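Local coordinates for putative sugar ABC transporter (Yersinia enterocolitica subsp. enterocolitica 8081, PDB 5ULB), which probably binds methylthioribose or a similar sugar for ABC import, and in this crystal holds a 5-methylseleno-ribofuranose, at residues Phe132-Leu135 against Val136-Asn140; Ser89-Leu92 against Val93-Ile96; Gln83-Asp86 against Pro87-Thr90. One frame throughout, in Å; residues are numbered along the deposited sequence. Where two conformers were deposited one is given.

In the fold
Contacts 2 and 3 share Ser-89 and Thr-90 and follow one another through a single unit, strand 78-82, its loop and helix 89-98. Contact 1 lies on the opposite side of the chain's centre from contact 2, at the end of helix 124-138, and the two centres are about 40 Å apart. Contact 2 is the most buried of the three, with a charged outer edge. Contacts 1 and 3 are partly buried. Contact 1 joins a side-chain amide to a carboxylate on one side of the helix and packs apolar side chains on another. Contact 3 is a turn held mainly by backbone-to-side-chain bonds, and it carries Gln-83 of the sugar pocket.

Contact 1: residues Phe132-Leu135 against Val136-Asn140; sequences FGQL and VKDFN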
loop_
_atom_site.group_PDB
_atom_site.type_symbol
_atom_site.label_atom_id
_atom_site.label_comp_id
_atom_site.label_asym_id
_atom_site.label_seq_id
_atom_site.Cartn_x
_atom_site.Cartn_y
_atom_site.Cartn_z
ATOM N N PHE A 132 -2.120 11.959 -10.688
ATOM C CA PHE A 132 -2.940 13.099 -10.961
ATOM C C PHE A 132 -2.260 14.109 -11.894
ATOM O O PHE A 132 -2.898 14.730 -12.738
ATOM C CB PHE A 132 -3.460 13.782 -9.670
ATOM C CG PHE A 132 -4.504 14.825 -9.907
ATOM C CD1 PHE A 132 -5.740 14.458 -10.344
ATOM C CD2 PHE A 132 -4.233 16.185 -9.697
ATOM C CE1 PHE A 132 -6.673 15.365 -10.564
ATOM C CE2 PHE A 132 -5.204 17.121 -9.961
ATOM C CZ PHE A 132 -6.417 16.690 -10.424
ATOM N N GLY A 133 -0.957 14.268 -11.732
ATOM C CA GLY A 133 -0.260 15.135 -12.653
ATOM C C GLY A 133 -0.296 14.678 -14.054
ATOM O O GLY A 133 -0.308 15.478 -14.991
ATOM N N GLN A 134 -0.306 13.350 -14.317
ATOM C CA GLN A 134 -0.468 12.840 -15.696
ATOM C C GLN A 134 -1.798 13.190 -16.218
ATOM O O GLN A 134 -1.905 13.489 -17.419
ATOM C CB GLN A 134 -0.211 11.358 -15.767
ATOM C CG GLN A 134 -0.002 10.866 -17.195
ATOM C CD GLN A 134 1.248 11.404 -17.888
ATOM O OE1 GLN A 134 2.362 11.414 -17.245
ATOM N NE2 GLN A 134 1.070 11.939 -19.036
ATOM N N LEU A 135 -2.823 13.150 -15.397
ATOM C CA LEU A 135 -4.162 13.563 -15.797
ATOM C C LEU A 135 -4.137 15.030 -16.284
ATOM O O LEU A 135 -4.629 15.465 -17.308
ATOM C CB LEU A 135 -5.151 13.293 -14.666
ATOM C CG LEU A 135 -6.653 13.511 -14.889
ATOM C CD1 LEU A 135 -7.389 12.889 -13.717
ATOM C CD2 LEU A 135 -7.018 14.957 -14.973
ATOM N N VAL A 136 -3.495 15.865 -15.468
ATOM C CA VAL A 136 -3.401 17.298 -15.794
ATOM C C VAL A 136 -2.721 17.461 -17.112
ATOM O O VAL A 136 -3.156 18.293 -17.935
ATOM C CB VAL A 136 -2.673 18.037 -14.682
ATOM C CG1 VAL A 136 -2.344 19.487 -15.103
ATOM C CG2 VAL A 136 -3.494 18.028 -13.332
ATOM N N LYS A 137 -1.574 16.801 -17.316
ATOM C CA LYS A 137 -0.790 16.907 -18.563
ATOM C C LYS A 137 -1.693 16.439 -19.730
ATOM O O LYS A 137 -1.784 17.115 -20.760
ATOM C CB LYS A 137 0.393 16.003 -18.471
ATOM C CG LYS A 137 1.515 16.458 -17.580
ATOM C CD LYS A 137 2.703 15.438 -17.567
ATOM C CE LYS A 137 3.816 15.905 -16.665
ATOM N NZ LYS A 137 4.856 14.933 -16.524
ATOM N N ASP A 138 -2.340 15.300 -19.602
ATOM C CA ASP A 138 -3.103 14.693 -20.714
ATOM C C ASP A 138 -4.285 15.564 -21.126
ATOM O O ASP A 138 -4.652 15.546 -22.241
ATOM C CB ASP A 138 -3.591 13.344 -20.338
ATOM C CG ASP A 138 -2.452 12.294 -20.280
ATOM O OD1 ASP A 138 -1.289 12.569 -20.658
ATOM O OD2 ASP A 138 -2.775 11.081 -19.899
ATOM N N PHE A 139 -4.861 16.334 -20.174
ATOM C CA PHE A 139 -6.005 17.170 -20.440
ATOM C C PHE A 139 -5.654 18.673 -20.542
ATOM O O PHE A 139 -6.541 19.538 -20.603
ATOM C CB PHE A 139 -7.125 16.880 -19.444
ATOM C CG PHE A 139 -7.763 15.562 -19.682
ATOM C CD1 PHE A 139 -8.810 15.443 -20.549
ATOM C CD2 PHE A 139 -7.260 14.450 -19.126
ATOM C CE1 PHE A 139 -9.375 14.187 -20.834
ATOM C CE2 PHE A 139 -7.825 13.218 -19.416
ATOM C CZ PHE A 139 -8.875 13.058 -20.253
ATOM N N ASN A 140 -4.360 18.964 -20.521
ATOM C CA ASN A 140 -3.954 20.409 -20.565
ATOM C C ASN A 140 -4.651 21.302 -19.575
ATOM O O ASN A 140 -5.047 22.434 -19.823
ATOM C CB ASN A 140 -4.106 21.058 -21.951
ATOM C CG ASN A 140 -3.160 20.564 -23.014
ATOM O OD1 ASN A 140 -3.164 19.403 -23.387
ATOM N ND2 ASN A 140 -2.447 21.506 -23.610
HETATM O O HOH W 1 3.377 12.574 -14.933
#
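Gln-134 and Asp-138 meet one helical turn apart. The Gln-134 amide is set 55° to the Asp-138 carboxylate. Its NE2 gives a hydrogen bond to Asp-138 OD1, 2.9 Å away. The oxygen lies close to the amide plane, but the nitrogen comes to it from above the carboxylate plane. The Gln-134 CG is anti to the backbone N (chi1 -165°), and the chain then bends at chi2. This bend lays the amide along the helix toward Asp-138. The second oxygen, Asp-138 OD2, is bonded to the hydroxyl of Tyr-235, so the carboxylate is gripped at both ends.

The other end of the amide faces Lys-137. One water lies 2.8 Å from Gln-134 OE1 and 3.2 Å from Lys-137 NZ. The extended lysine chain brings its amine there.

Here helix 124-138 ends in a Schellman motif. Asn-140, with positive phi, is the C-prime residue, and its N bonds to Lys-137 O at 3.2 Å. Val-136 O accepts from the residue after Asn-140. Just before this, Phe-139 N still bonds to Leu-135 O at 3.0 Å. That oxygen also lies in the plane of the Phe-139 ring, at its edge, 3.4 Å from CD2.

The apolar side chains lie on another side of the helix. Phe-132 meets Val-136 at an oblique angle, with Phe-132 CE2 3.9 Å from Val-136 CG2. The Phe-132 ring also stands edge-to-face with Tyr-163 and meets Trp-210. Leu-135 and Phe-139 touch more loosely, CD2 of the leucine being 4.2 Å from CD2 of the phenylalanine. Both also pack on Ala-208 of strand 208-211 and on Tyr-235 of strand 233-237.

Contact 2: residues Ser89-Leu92 against Val93-Ile96; sequences STEL and VKRI
Leu-92 O is approached by two backbone donors of the next turn. Ile-96 N bonds to it in the carbonyl plane, at 3.0 Å. Arg-95 N reaches the same Leu-92 O at 3.1 Å, but this bond is weak, with an angle of only 121° at the hydrogen. Arg-95 N has its main bond to Glu-91 O, at 3.0 Å, so its one hydrogen is divided between two carbonyls. Ile-96 CG1 packs against Leu-92 O as well, at 3.4 Å.

Helix 89-98 is the crossover helix of a beta-alpha-beta unit, between strands 78-82 and 102-106. Val-93 and Ile-96 pack on strand 78-82, through Leu-81 and Ile-79. Leu-92 packs on Val-68 of helix 61-73.

Glu-91 and Lys-94 lie on the exposed side. Lys-94 is extended, its CG anti to the carbonyl carbon (chi1 -69°), and this sends the chain back along the preceding turn. Its CE lies beside Thr-90 CG2, 3.8 Å away, the two side chains pointing the same way. Glu-91 crosses it after a bend at chi2. Its OE1 lies 3.6 Å from Lys-94 CD and 3.9 Å from Lys-94 NZ, a long salt bridge. Lys-94 NZ also gives a hydrogen bond to a water, 3.0 Å off.

Glu-91 OE1 thus lies slightly nearer the methylene chain of Lys-94 than its amine. The ion pair is long and lies at the exposed edge, so the charges are probably held loosely and partly screened by solvent.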
loop_
_atom_site.group_PDB
_atom_site.type_symbol
_atom_site.label_atom_id
_atom_site.label_comp_id
_atom_site.label_asym_id
_atom_site.label_seq_id
_atom_site.Cartn_x
_atom_site.Cartn_y
_atom_site.Cartn_z
ATOM N N SER A 89 -3.711 5.231 17.654
ATOM C CA SER A 89 -2.520 4.507 17.301
ATOM C C SER A 89 -1.282 4.893 18.076
ATOM O O SER A 89 -0.443 4.039 18.403
ATOM C CB SER A 89 -2.212 4.513 15.779
ATOM O OG SER A 89 -3.192 3.788 15.072
ATOM N N THR A 90 -1.175 6.188 18.402
ATOM C CA THR A 90 0.014 6.578 19.157
ATOM C C THR A 90 0.104 5.876 20.503
ATOM O O THR A 90 1.187 5.435 20.873
ATOM C CB THR A 90 0.006 8.102 19.314
ATOM O OG1 THR A 90 0.074 8.756 18.030
ATOM C CG2 THR A 90 1.145 8.615 20.103
ATOM N N GLU A 91 -0.959 5.888 21.326
ATOM C CA GLU A 91 -0.904 5.302 22.650
ATOM C C GLU A 91 -0.747 3.796 22.483
ATOM O O GLU A 91 -0.094 3.155 23.287
ATOM C CB GLU A 91 -2.165 5.653 23.461
ATOM C CG GLU A 91 -2.004 7.051 24.044
ATOM C CD GLU A 91 -0.977 7.042 25.188
ATOM O OE1 GLU A 91 -0.082 7.901 25.223
ATOM O OE2 GLU A 91 -1.051 6.118 26.021
ATOM N N LEU A 92 -1.331 3.198 21.433
ATOM C CA LEU A 92 -1.209 1.742 21.227
ATOM C C LEU A 92 0.252 1.357 21.022
ATOM O O LEU A 92 0.801 0.449 21.614
ATOM C CB LEU A 92 -2.002 1.237 20.017
ATOM C CG LEU A 92 -3.329 0.559 20.042
ATOM C CD1 LEU A 92 -3.659 0.088 18.643
ATOM C CD2 LEU A 92 -3.222 -0.610 20.954
ATOM N N VAL A 93 0.950 2.139 20.161
ATOM C CA VAL A 93 2.366 1.906 19.892
ATOM C C VAL A 93 3.221 2.156 21.078
ATOM O O VAL A 93 4.156 1.407 21.361
ATOM C CB VAL A 93 2.805 2.636 18.627
ATOM C CG1 VAL A 93 4.319 2.475 18.426
ATOM C CG2 VAL A 93 2.087 2.132 17.407
ATOM N N LYS A 94 2.905 3.201 21.833
ATOM C CA LYS A 94 3.642 3.416 23.061
ATOM C C LYS A 94 3.526 2.192 24.049
ATOM O O LYS A 94 4.474 1.832 24.761
ATOM C CB LYS A 94 3.248 4.673 23.837
ATOM C CG LYS A 94 3.668 5.954 23.085
ATOM C CD LYS A 94 3.136 7.184 23.816
ATOM C CE LYS A 94 3.581 8.406 23.051
ATOM N NZ LYS A 94 3.098 9.590 23.743
ATOM N N ARG A 95 2.345 1.548 24.060
ATOM C CA ARG A 95 2.138 0.404 24.937
ATOM C C ARG A 95 2.979 -0.831 24.385
ATOM O O ARG A 95 3.532 -1.620 25.142
ATOM C CB ARG A 95 0.644 0.065 25.040
ATOM C CG ARG A 95 0.308 -0.862 26.211
ATOM C CD ARG A 95 -1.158 -0.705 26.715
ATOM N NE ARG A 95 -1.958 -1.649 26.019
ATOM C CZ ARG A 95 -1.987 -2.962 26.257
ATOM N NH1 ARG A 95 -2.754 -3.723 25.478
ATOM N NH2 ARG A 95 -1.245 -3.555 27.221
ATOM N N ILE A 96 3.069 -0.947 23.070
ATOM C CA ILE A 96 3.844 -2.011 22.471
ATOM C C ILE A 96 5.274 -1.828 22.930
ATOM O O ILE A 96 5.924 -2.763 23.391
ATOM C CB ILE A 96 3.769 -1.957 20.934
ATOM C CG1 ILE A 96 2.340 -2.298 20.445
ATOM C CG2 ILE A 96 4.734 -2.956 20.289
ATOM C CD1 ILE A 96 2.111 -2.085 18.943
HETATM O O HOH W 2 0.167 9.414 23.354
#

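Contact 3: residues Gln83-Asp86 against Pro87-Thr90; sequences QGRD and PYST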
loop_
_atom_site.group_PDB
_atom_site.type_symbol
_atom_site.label_atom_id
_atom_site.label_comp_id
_atom_site.label_asym_id
_atom_site.label_seq_id
_atom_site.Cartn_x
_atom_site.Cartn_y
_atom_site.Cartn_z
ATOM N N GLN A 83 -2.018 0.931 8.460
ATOM C CA GLN A 83 -3.210 1.717 8.403
ATOM C C GLN A 83 -3.885 1.963 9.745
ATOM O O GLN A 83 -5.082 2.244 9.831
ATOM C CB GLN A 83 -4.253 1.227 7.362
ATOM C CG GLN A 83 -3.822 1.430 5.854
ATOM C CD GLN A 83 -2.941 0.419 5.340
ATOM O OE1 GLN A 83 -2.926 -0.698 5.862
ATOM N NE2 GLN A 83 -2.144 0.739 4.331
ATOM N N GLY A 84 -3.085 1.978 10.822
ATOM C CA GLY A 84 -3.624 2.425 12.139
ATOM C C GLY A 84 -3.972 3.888 12.099
ATOM O O GLY A 84 -3.207 4.698 11.558
ATOM N N ARG A 85 -5.130 4.236 12.645
ATOM C CA ARG A 85 -5.645 5.594 12.553
ATOM C C ARG A 85 -5.499 6.353 13.871
ATOM O O ARG A 85 -5.292 5.784 14.959
ATOM C CB ARG A 85 -7.110 5.588 12.068
ATOM C CG ARG A 85 -7.265 5.067 10.686
ATOM C CD ARG A 85 -8.730 5.061 10.168
ATOM N NE ARG A 85 -9.385 6.286 10.466
ATOM C CZ ARG A 85 -10.550 6.533 10.059
ATOM N NH1 ARG A 85 -11.103 7.720 10.367
ATOM N NH2 ARG A 85 -11.160 5.542 9.429
ATOM N N ASP A 86 -5.684 7.646 13.742
ATOM C CA ASP A 86 -5.988 8.454 14.918
ATOM C C ASP A 86 -7.400 8.136 15.389
ATOM O O ASP A 86 -8.251 7.774 14.603
ATOM C CB ASP A 86 -5.952 9.971 14.485
ATOM C CG ASP A 86 -4.515 10.578 14.483
ATOM O OD1 ASP A 86 -3.755 10.301 15.448
ATOM O OD2 ASP A 86 -4.276 11.357 13.546
ATOM N N PRO A 87 -7.655 8.265 16.670
ATOM C CA PRO A 87 -6.791 8.871 17.723
ATOM C C PRO A 87 -5.954 7.876 18.458
ATOM O O PRO A 87 -5.095 8.278 19.283
ATOM C CB PRO A 87 -7.834 9.401 18.729
ATOM C CG PRO A 87 -8.948 8.457 18.626
ATOM C CD PRO A 87 -9.063 8.115 17.131
ATOM N N TYR A 88 -6.170 6.595 18.198
ATOM C CA TYR A 88 -5.657 5.571 19.142
ATOM C C TYR A 88 -4.207 5.044 18.876
ATOM O O TYR A 88 -3.630 4.380 19.767
ATOM C CB TYR A 88 -6.661 4.376 19.182
ATOM C CG TYR A 88 -6.869 3.838 17.764
ATOM C CD1 TYR A 88 -5.956 2.997 17.211
ATOM C CD2 TYR A 88 -8.000 4.258 16.972
ATOM C CE1 TYR A 88 -6.109 2.495 15.925
ATOM C CE2 TYR A 88 -8.137 3.815 15.681
ATOM C CZ TYR A 88 -7.175 2.898 15.131
ATOM O OH TYR A 88 -7.298 2.505 13.836
ATOM N N SER A 89 -3.711 5.231 17.654
ATOM C CA SER A 89 -2.520 4.507 17.301
ATOM C C SER A 89 -1.282 4.893 18.076
ATOM O O SER A 89 -0.443 4.039 18.403
ATOM C CB SER A 89 -2.212 4.513 15.779
ATOM O OG SER A 89 -3.192 3.788 15.072
ATOM N N THR A 90 -1.175 6.188 18.402
ATOM C CA THR A 90 0.014 6.578 19.157
ATOM C C THR A 90 0.104 5.876 20.503
ATOM O O THR A 90 1.187 5.435 20.873
ATOM C CB THR A 90 0.006 8.102 19.314
ATOM O OG1 THR A 90 0.074 8.756 18.030
ATOM C CG2 THR A 90 1.145 8.615 20.103
HETATM O O HOH W 3 -2.434 8.247 16.680
#
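This is a local turn contact between the loop that leaves strand 78-82 and the residues that lead into helix 89-98. Tyr-88 folds back under the loop and Ser-89 closes on it. The ring of Tyr-88 lies beneath the backbone of Arg-85. Arg-85 O stands 3.3 Å above the plane of the Tyr-88 ring, over its centre. At the far end of the ring, Arg-85 N bonds to Tyr-88 OH at 3.0 Å and 160°. The hydroxyl is also bonded to Asp-61. The Tyr-88 CG sits between the backbone N and the carbonyl carbon (chi1 56°), the crowded position, and this turns the ring back under Arg-85.

Arg-85 O is gripped twice. Ser-89 OG donates to it at 2.9 Å, from above the carbonyl plane. Ser-89 N donates to the same oxygen at 3.2 Å, from the same face but closer to that plane.

The loop joins a strand to a helix in the periplasmic binding protein fold, at the strand end that faces the sugar. Gln-83, at its start, lines the pocket, and its NE2 makes weak hydrogen bonds to the sugar O4 and to Asp-107. The Arg-85 side chain leads away from the turn and makes a cation-pi contact with Phe-153, which lines the pocket of the beta anomer.

The peptide between Asp-86 and Pro-87 is cis, which brings the two CA atoms to 2.9 Å. Beyond this bend, one water ties the Asp-86 carboxylate to the helix start. It donates to Asp-86 OD1 at 2.7 Å and accepts from Thr-90 OG1 at 2.9 Å. The Thr-90 hydroxyl is also bonded to the backbone N of Gln-111.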